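Local coordinates for protein putative sugar kinase PH1459 (Pyrococcus horikoshii, PDB 3EWM) that probably phosphorylates a sugar, perhaps fructose, with ATP as the phosphate donor, as a member of the PfkB family of carbohydrate kinases, at residues G78-F91 and L102-D116. Sequence-based numbering, arbitrary orientation.
Sequences GIVKDEKKHTGIVF and LLYDDVAYFNMTLND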
loop_
_atom_site.group_PDB
_atom_site.type_symbol
_atom_site.label_atom_id
_atom_site.label_comp_id
_atom_site.label_asym_id
_atom_site.label_seq_id
_atom_site.Cartn_x
_atom_site.Cartn_y
_atom_site.Cartn_z
ATOM N N GLY A 78 -2.650 -4.664 22.793
ATOM C CA GLY A 78 -2.474 -3.236 22.551
ATOM C C GLY A 78 -2.414 -2.839 21.075
ATOM O O GLY A 78 -2.080 -1.695 20.745
ATOM N N ILE A 79 -2.734 -3.764 20.178
ATOM C CA ILE A 79 -2.866 -3.412 18.770
ATOM C C ILE A 79 -4.322 -3.096 18.473
ATOM O O ILE A 79 -5.198 -3.955 18.611
ATOM C CB ILE A 79 -2.316 -4.503 17.822
ATOM C CG1 ILE A 79 -0.855 -4.810 18.163
ATOM C CG2 ILE A 79 -2.492 -4.081 16.341
ATOM C CD1 ILE A 79 -0.325 -6.024 17.478
ATOM N N VAL A 80 -4.568 -1.852 18.072
ATOM C CA VAL A 80 -5.933 -1.374 17.808
ATOM C C VAL A 80 -6.248 -1.545 16.330
ATOM O O VAL A 80 -5.356 -1.493 15.487
ATOM C CB VAL A 80 -6.090 0.106 18.242
ATOM C CG1 VAL A 80 -7.433 0.671 17.813
ATOM C CG2 VAL A 80 -5.913 0.229 19.742
ATOM N N LYS A 81 -7.511 -1.795 16.017
ATOM C CA LYS A 81 -7.936 -1.860 14.640
ATOM C C LYS A 81 -8.602 -0.544 14.286
ATOM O O LYS A 81 -9.533 -0.094 14.957
ATOM C CB LYS A 81 -8.890 -3.027 14.399
ATOM C CG LYS A 81 -8.259 -4.364 14.673
ATOM C CD LYS A 81 -9.123 -5.505 14.138
ATOM C CE LYS A 81 -8.360 -6.812 14.210
ATOM N NZ LYS A 81 -9.068 -7.885 13.456
ATOM N N ASP A 82 -8.085 0.062 13.234
ATOM C CA ASP A 82 -8.592 1.307 12.704
ATOM C C ASP A 82 -9.674 1.002 11.671
ATOM O O ASP A 82 -9.449 0.278 10.699
ATOM C CB ASP A 82 -7.443 2.090 12.084
ATOM C CG ASP A 82 -7.764 3.551 11.902
ATOM O OD1 ASP A 82 -8.902 3.875 11.501
ATOM O OD2 ASP A 82 -6.860 4.371 12.124
ATOM N N GLU A 83 -10.866 1.529 11.922
ATOM C CA GLU A 83 -11.973 1.376 10.988
ATOM C C GLU A 83 -11.908 2.374 9.834
ATOM O O GLU A 83 -12.651 2.248 8.865
ATOM C CB GLU A 83 -13.307 1.516 11.741
ATOM C CG GLU A 83 -13.501 0.472 12.845
ATOM C CD GLU A 83 -13.622 -0.951 12.314
ATOM O OE1 GLU A 83 -13.883 -1.132 11.102
ATOM O OE2 GLU A 83 -13.461 -1.894 13.117
ATOM N N LYS A 84 -11.033 3.366 9.935
ATOM C CA LYS A 84 -10.945 4.397 8.903
ATOM C C LYS A 84 -9.638 4.401 8.096
ATOM O O LYS A 84 -9.543 5.097 7.090
ATOM C CB LYS A 84 -11.167 5.785 9.506
ATOM C CG LYS A 84 -12.469 5.941 10.288
ATOM C CD LYS A 84 -13.647 5.942 9.364
ATOM C CE LYS A 84 -14.922 6.311 10.116
ATOM N NZ LYS A 84 -16.124 5.947 9.312
ATOM N N LYS A 85 -8.626 3.664 8.540
ATOM C CA LYS A 85 -7.361 3.659 7.818
ATOM C C LYS A 85 -6.981 2.213 7.589
ATOM O O LYS A 85 -7.340 1.351 8.365
ATOM C CB LYS A 85 -6.239 4.397 8.569
ATOM C CG LYS A 85 -6.522 5.860 8.973
ATOM C CD LYS A 85 -6.674 6.795 7.804
ATOM C CE LYS A 85 -6.911 8.240 8.286
ATOM N NZ LYS A 85 -6.891 9.171 7.119
ATOM N N HIS A 86 -6.293 1.959 6.490
ATOM C CA HIS A 86 -5.854 0.613 6.175
ATOM C C HIS A 86 -4.535 0.332 6.859
ATOM O O HIS A 86 -3.827 1.248 7.274
ATOM C CB HIS A 86 -5.759 0.437 4.664
ATOM C CG HIS A 86 -7.080 0.621 3.996
ATOM N ND1 HIS A 86 -7.397 1.746 3.264
ATOM C CD2 HIS A 86 -8.208 -0.124 4.053
ATOM C CE1 HIS A 86 -8.652 1.659 2.858
ATOM N NE2 HIS A 86 -9.165 0.533 3.325
ATOM N N THR A 87 -4.247 -0.951 6.984
ATOM C CA THR A 87 -3.024 -1.419 7.581
ATOM C C THR A 87 -1.824 -0.827 6.847
ATOM O O THR A 87 -1.808 -0.740 5.616
ATOM C CB THR A 87 -3.000 -2.949 7.520
ATOM O OG1 THR A 87 -4.069 -3.467 8.334
ATOM C CG2 THR A 87 -1.685 -3.481 8.020
ATOM N N GLY A 88 -0.834 -0.400 7.616
ATOM C CA GLY A 88 0.424 0.039 7.045
ATOM C C GLY A 88 0.983 -0.927 6.026
ATOM O O GLY A 88 0.939 -2.158 6.198
ATOM N N ILE A 89 1.519 -0.353 4.960
ATOM C CA ILE A 89 2.210 -1.105 3.960
ATOM C C ILE A 89 3.452 -0.325 3.543
ATOM O O ILE A 89 3.489 0.914 3.531
ATOM C CB ILE A 89 1.331 -1.410 2.697
ATOM C CG1 ILE A 89 0.829 -0.108 2.080
ATOM C CG2 ILE A 89 0.193 -2.453 2.995
ATOM C CD1 ILE A 89 0.420 -0.270 0.664
ATOM N N VAL A 90 4.495 -1.070 3.260
ATOM C CA VAL A 90 5.662 -0.504 2.648
ATOM C C VAL A 90 6.173 -1.475 1.599
ATOM O O VAL A 90 6.206 -2.676 1.829
ATOM C CB VAL A 90 6.761 -0.105 3.696
ATOM C CG1 VAL A 90 7.158 -1.272 4.543
ATOM C CG2 VAL A 90 8.011 0.509 2.990
ATOM N N PHE A 91 6.533 -0.928 0.442
ATOM C CA PHE A 91 7.171 -1.688 -0.626
ATOM C C PHE A 91 8.656 -1.463 -0.492
ATOM O O PHE A 91 9.098 -0.329 -0.370
ATOM C CB PHE A 91 6.660 -1.217 -1.979
ATOM C CG PHE A 91 5.186 -1.445 -2.158
ATOM C CD1 PHE A 91 4.717 -2.640 -2.727
ATOM C CD2 PHE A 91 4.262 -0.491 -1.724
ATOM C CE1 PHE A 91 3.364 -2.869 -2.868
ATOM C CE2 PHE A 91 2.897 -0.719 -1.869
ATOM C CZ PHE A 91 2.455 -1.914 -2.436
ATOM N N LEU A 102 8.962 2.362 -0.563
ATOM C CA LEU A 102 7.847 3.251 -0.805
ATOM C C LEU A 102 6.883 2.946 0.293
ATOM O O LEU A 102 6.226 1.904 0.286
ATOM C CB LEU A 102 7.213 3.012 -2.164
ATOM C CG LEU A 102 5.917 3.759 -2.489
ATOM C CD1 LEU A 102 6.059 5.302 -2.381
ATOM C CD2 LEU A 102 5.473 3.337 -3.875
ATOM N N LEU A 103 6.861 3.850 1.265
ATOM C CA LEU A 103 6.044 3.701 2.468
ATOM C C LEU A 103 4.788 4.529 2.285
ATOM O O LEU A 103 4.863 5.710 1.942
ATOM C CB LEU A 103 6.828 4.165 3.697
ATOM C CG LEU A 103 6.123 4.099 5.053
ATOM C CD1 LEU A 103 7.140 3.765 6.122
ATOM C CD2 LEU A 103 5.388 5.429 5.363
ATOM N N TYR A 104 3.644 3.889 2.505
ATOM C CA TYR A 104 2.345 4.533 2.421
ATOM C C TYR A 104 2.033 5.140 3.781
ATOM O O TYR A 104 2.024 4.438 4.789
ATOM C CB TYR A 104 1.287 3.523 1.955
ATOM C CG TYR A 104 1.309 3.416 0.457
ATOM C CD1 TYR A 104 2.447 2.946 -0.209
ATOM C CD2 TYR A 104 0.234 3.860 -0.308
ATOM C CE1 TYR A 104 2.504 2.912 -1.578
ATOM C CE2 TYR A 104 0.278 3.804 -1.688
ATOM C CZ TYR A 104 1.416 3.345 -2.320
ATOM O OH TYR A 104 1.480 3.300 -3.705
ATOM N N ASP A 105 1.826 6.451 3.813
ATOM C CA ASP A 105 1.798 7.138 5.088
ATOM C C ASP A 105 0.387 7.337 5.617
ATOM O O ASP A 105 0.203 7.519 6.801
ATOM C CB ASP A 105 2.566 8.461 5.029
ATOM C CG ASP A 105 1.877 9.496 4.172
ATOM O OD1 ASP A 105 1.226 9.119 3.175
ATOM O OD2 ASP A 105 1.992 10.696 4.494
ATOM N N ASP A 106 -0.634 7.312 4.773
ATOM C CA ASP A 106 -1.928 7.523 5.389
ATOM C C ASP A 106 -2.518 6.189 5.712
ATOM O O ASP A 106 -3.410 5.694 5.007
ATOM C CB ASP A 106 -2.883 8.381 4.578
ATOM C CG ASP A 106 -3.626 9.347 5.465
ATOM O OD1 ASP A 106 -3.377 10.572 5.346
ATOM O OD2 ASP A 106 -4.386 8.879 6.342
ATOM N N VAL A 107 -1.972 5.615 6.777
ATOM C CA VAL A 107 -2.253 4.261 7.175
ATOM C C VAL A 107 -2.484 4.244 8.684
ATOM O O VAL A 107 -2.235 5.235 9.377
ATOM C CB VAL A 107 -1.085 3.309 6.808
ATOM C CG1 VAL A 107 -0.973 3.136 5.269
ATOM C CG2 VAL A 107 0.228 3.813 7.419
ATOM N N ALA A 108 -2.934 3.098 9.174
ATOM C CA ALA A 108 -3.500 2.992 10.502
ATOM C C ALA A 108 -2.500 3.300 11.605
ATOM O O ALA A 108 -2.868 3.951 12.595
ATOM C CB ALA A 108 -4.097 1.618 10.698
ATOM N N TYR A 109 -1.239 2.874 11.442
ATOM C CA TYR A 109 -0.281 3.025 12.552
ATOM C C TYR A 109 0.107 4.476 12.797
ATOM O O TYR A 109 0.604 4.812 13.883
ATOM C CB TYR A 109 0.962 2.120 12.402
ATOM C CG TYR A 109 1.863 2.479 11.258
ATOM C CD1 TYR A 109 2.710 3.586 11.327
ATOM C CD2 TYR A 109 1.888 1.688 10.108
ATOM C CE1 TYR A 109 3.561 3.907 10.284
ATOM C CE2 TYR A 109 2.714 2.012 9.049
ATOM C CZ TYR A 109 3.543 3.127 9.142
ATOM O OH TYR A 109 4.343 3.451 8.076
ATOM N N PHE A 110 -0.151 5.324 11.802
ATOM C CA PHE A 110 0.070 6.771 11.900
ATOM C C PHE A 110 -1.150 7.505 12.462
ATOM O O PHE A 110 -1.090 8.710 12.709
ATOM C CB PHE A 110 0.436 7.361 10.538
ATOM C CG PHE A 110 1.891 7.241 10.169
ATOM C CD1 PHE A 110 2.892 7.575 11.077
ATOM C CD2 PHE A 110 2.261 6.842 8.880
ATOM C CE1 PHE A 110 4.228 7.502 10.728
ATOM C CE2 PHE A 110 3.617 6.784 8.513
ATOM C CZ PHE A 110 4.594 7.111 9.436
ATOM N N ASN A 111 -2.221 6.759 12.726
ATOM C CA ASN A 111 -3.485 7.308 13.213
ATOM C C ASN A 111 -3.804 6.980 14.691
ATOM O O ASN A 111 -4.973 6.876 15.071
ATOM C CB ASN A 111 -4.620 6.787 12.318
ATOM C CG ASN A 111 -5.842 7.681 12.330
ATOM O OD1 ASN A 111 -5.737 8.906 12.473
ATOM N ND2 ASN A 111 -7.010 7.077 12.134
HETATM N N MSE A 112 -2.776 6.817 15.528
HETATM C CA MSE A 112 -2.999 6.504 16.937
HETATM C C MSE A 112 -3.363 7.740 17.727
HETATM O O MSE A 112 -2.734 8.779 17.595
HETATM C CB MSE A 112 -1.768 5.840 17.555
HETATM C CG MSE A 112 -1.646 4.389 17.161
HETATM SE SE MSE A 112 -0.235 3.502 18.156
HETATM C CE MSE A 112 1.118 3.977 16.929
ATOM N N THR A 113 -4.399 7.625 18.539
ATOM C CA THR A 113 -4.746 8.697 19.455
ATOM C C THR A 113 -4.573 8.146 20.856
ATOM O O THR A 113 -4.362 6.938 21.048
ATOM C CB THR A 113 -6.201 9.191 19.235
ATOM O OG1 THR A 113 -7.088 8.085 19.387
ATOM C CG2 THR A 113 -6.379 9.777 17.827
ATOM N N LEU A 114 -4.674 9.014 21.849
ATOM C CA LEU A 114 -4.511 8.589 23.231
ATOM C C LEU A 114 -5.477 7.484 23.653
ATOM O O LEU A 114 -5.116 6.636 24.450
ATOM C CB LEU A 114 -4.624 9.775 24.165
ATOM C CG LEU A 114 -3.419 10.697 24.054
ATOM C CD1 LEU A 114 -3.729 12.034 24.713
ATOM C CD2 LEU A 114 -2.176 10.043 24.670
ATOM N N ASN A 115 -6.685 7.503 23.097
ATOM C CA ASN A 115 -7.674 6.452 23.341
ATOM C C ASN A 115 -7.211 5.075 22.892
ATOM O O ASN A 115 -7.686 4.085 23.422
ATOM C CB ASN A 115 -8.973 6.772 22.614
ATOM C CG ASN A 115 -9.369 8.192 22.766
ATOM O OD1 ASN A 115 -9.143 9.008 21.861
ATOM N ND2 ASN A 115 -9.920 8.528 23.920
ATOM N N ASP A 116 -6.296 5.024 21.915
ATOM C CA ASP A 116 -5.811 3.766 21.344
ATOM C C ASP A 116 -4.741 3.101 22.202
ATOM O O ASP A 116 -4.328 1.968 21.933
ATOM C CB ASP A 116 -5.258 3.979 19.927
ATOM C CG ASP A 116 -6.302 4.501 18.958
ATOM O OD1 ASP A 116 -7.482 4.109 19.082
ATOM O OD2 ASP A 116 -5.938 5.308 18.073
HETATM O O HOH W 1 -2.858 0.027 22.667
HETATM O O HOH W 2 -5.630 4.353 4.914
HETATM O O HOH W 3 3.083 2.380 5.820
#
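The antiparallel hairpin of strands 88-93 and 100-103 pairs Phe-91 with Leu-102 through two backbone hydrogen bonds, Phe-91 N to Leu-102 O (2.9 Å) and Leu-102 N to Phe-91 O (2.7 Å). Beyond the non-hydrogen-bonded pair Val-90/Leu-103, Ile-89 lays CD1 over one face of the Tyr-104 ring, 4.1 Å from its centroid; chi1 of 58° sets CG1 between backbone N and carbonyl carbon, against Tyr-104 CB. The Tyr-104 hydroxyl hydrogen-bonds to Thr-87 O of the second subunit and Ile-89 packs on Ile-89 of that subunit, so this small sheet, the lid of PfkB kinases, joins the dimer interface. Where the chain crosses between large sheet and lid, outward at 83-87 and back after 103, Ala-108 N hydrogen-bonds to His-86 O and Tyr-109 presents its ring edge to Gly-88 CA. Asp-82, ending edge strand 79-82, uses its carboxylate oxygens differently: OD1 closes an Asx turn with Lys-84 N, while the syn lone pair of OD2 takes Asn-111 ND2 (2.7 Å, 167°), carboxylate and amide nearly coplanar. With alanine in place of Asp-82, the Asn-111 amide would probably lose this acceptor and the turn its side-chain tie. Lys-85, bent at chi2 (-66°), passes CG by that amide and reaches Asp-106 OD2 with NZ, a 2.6 Å salt bridge.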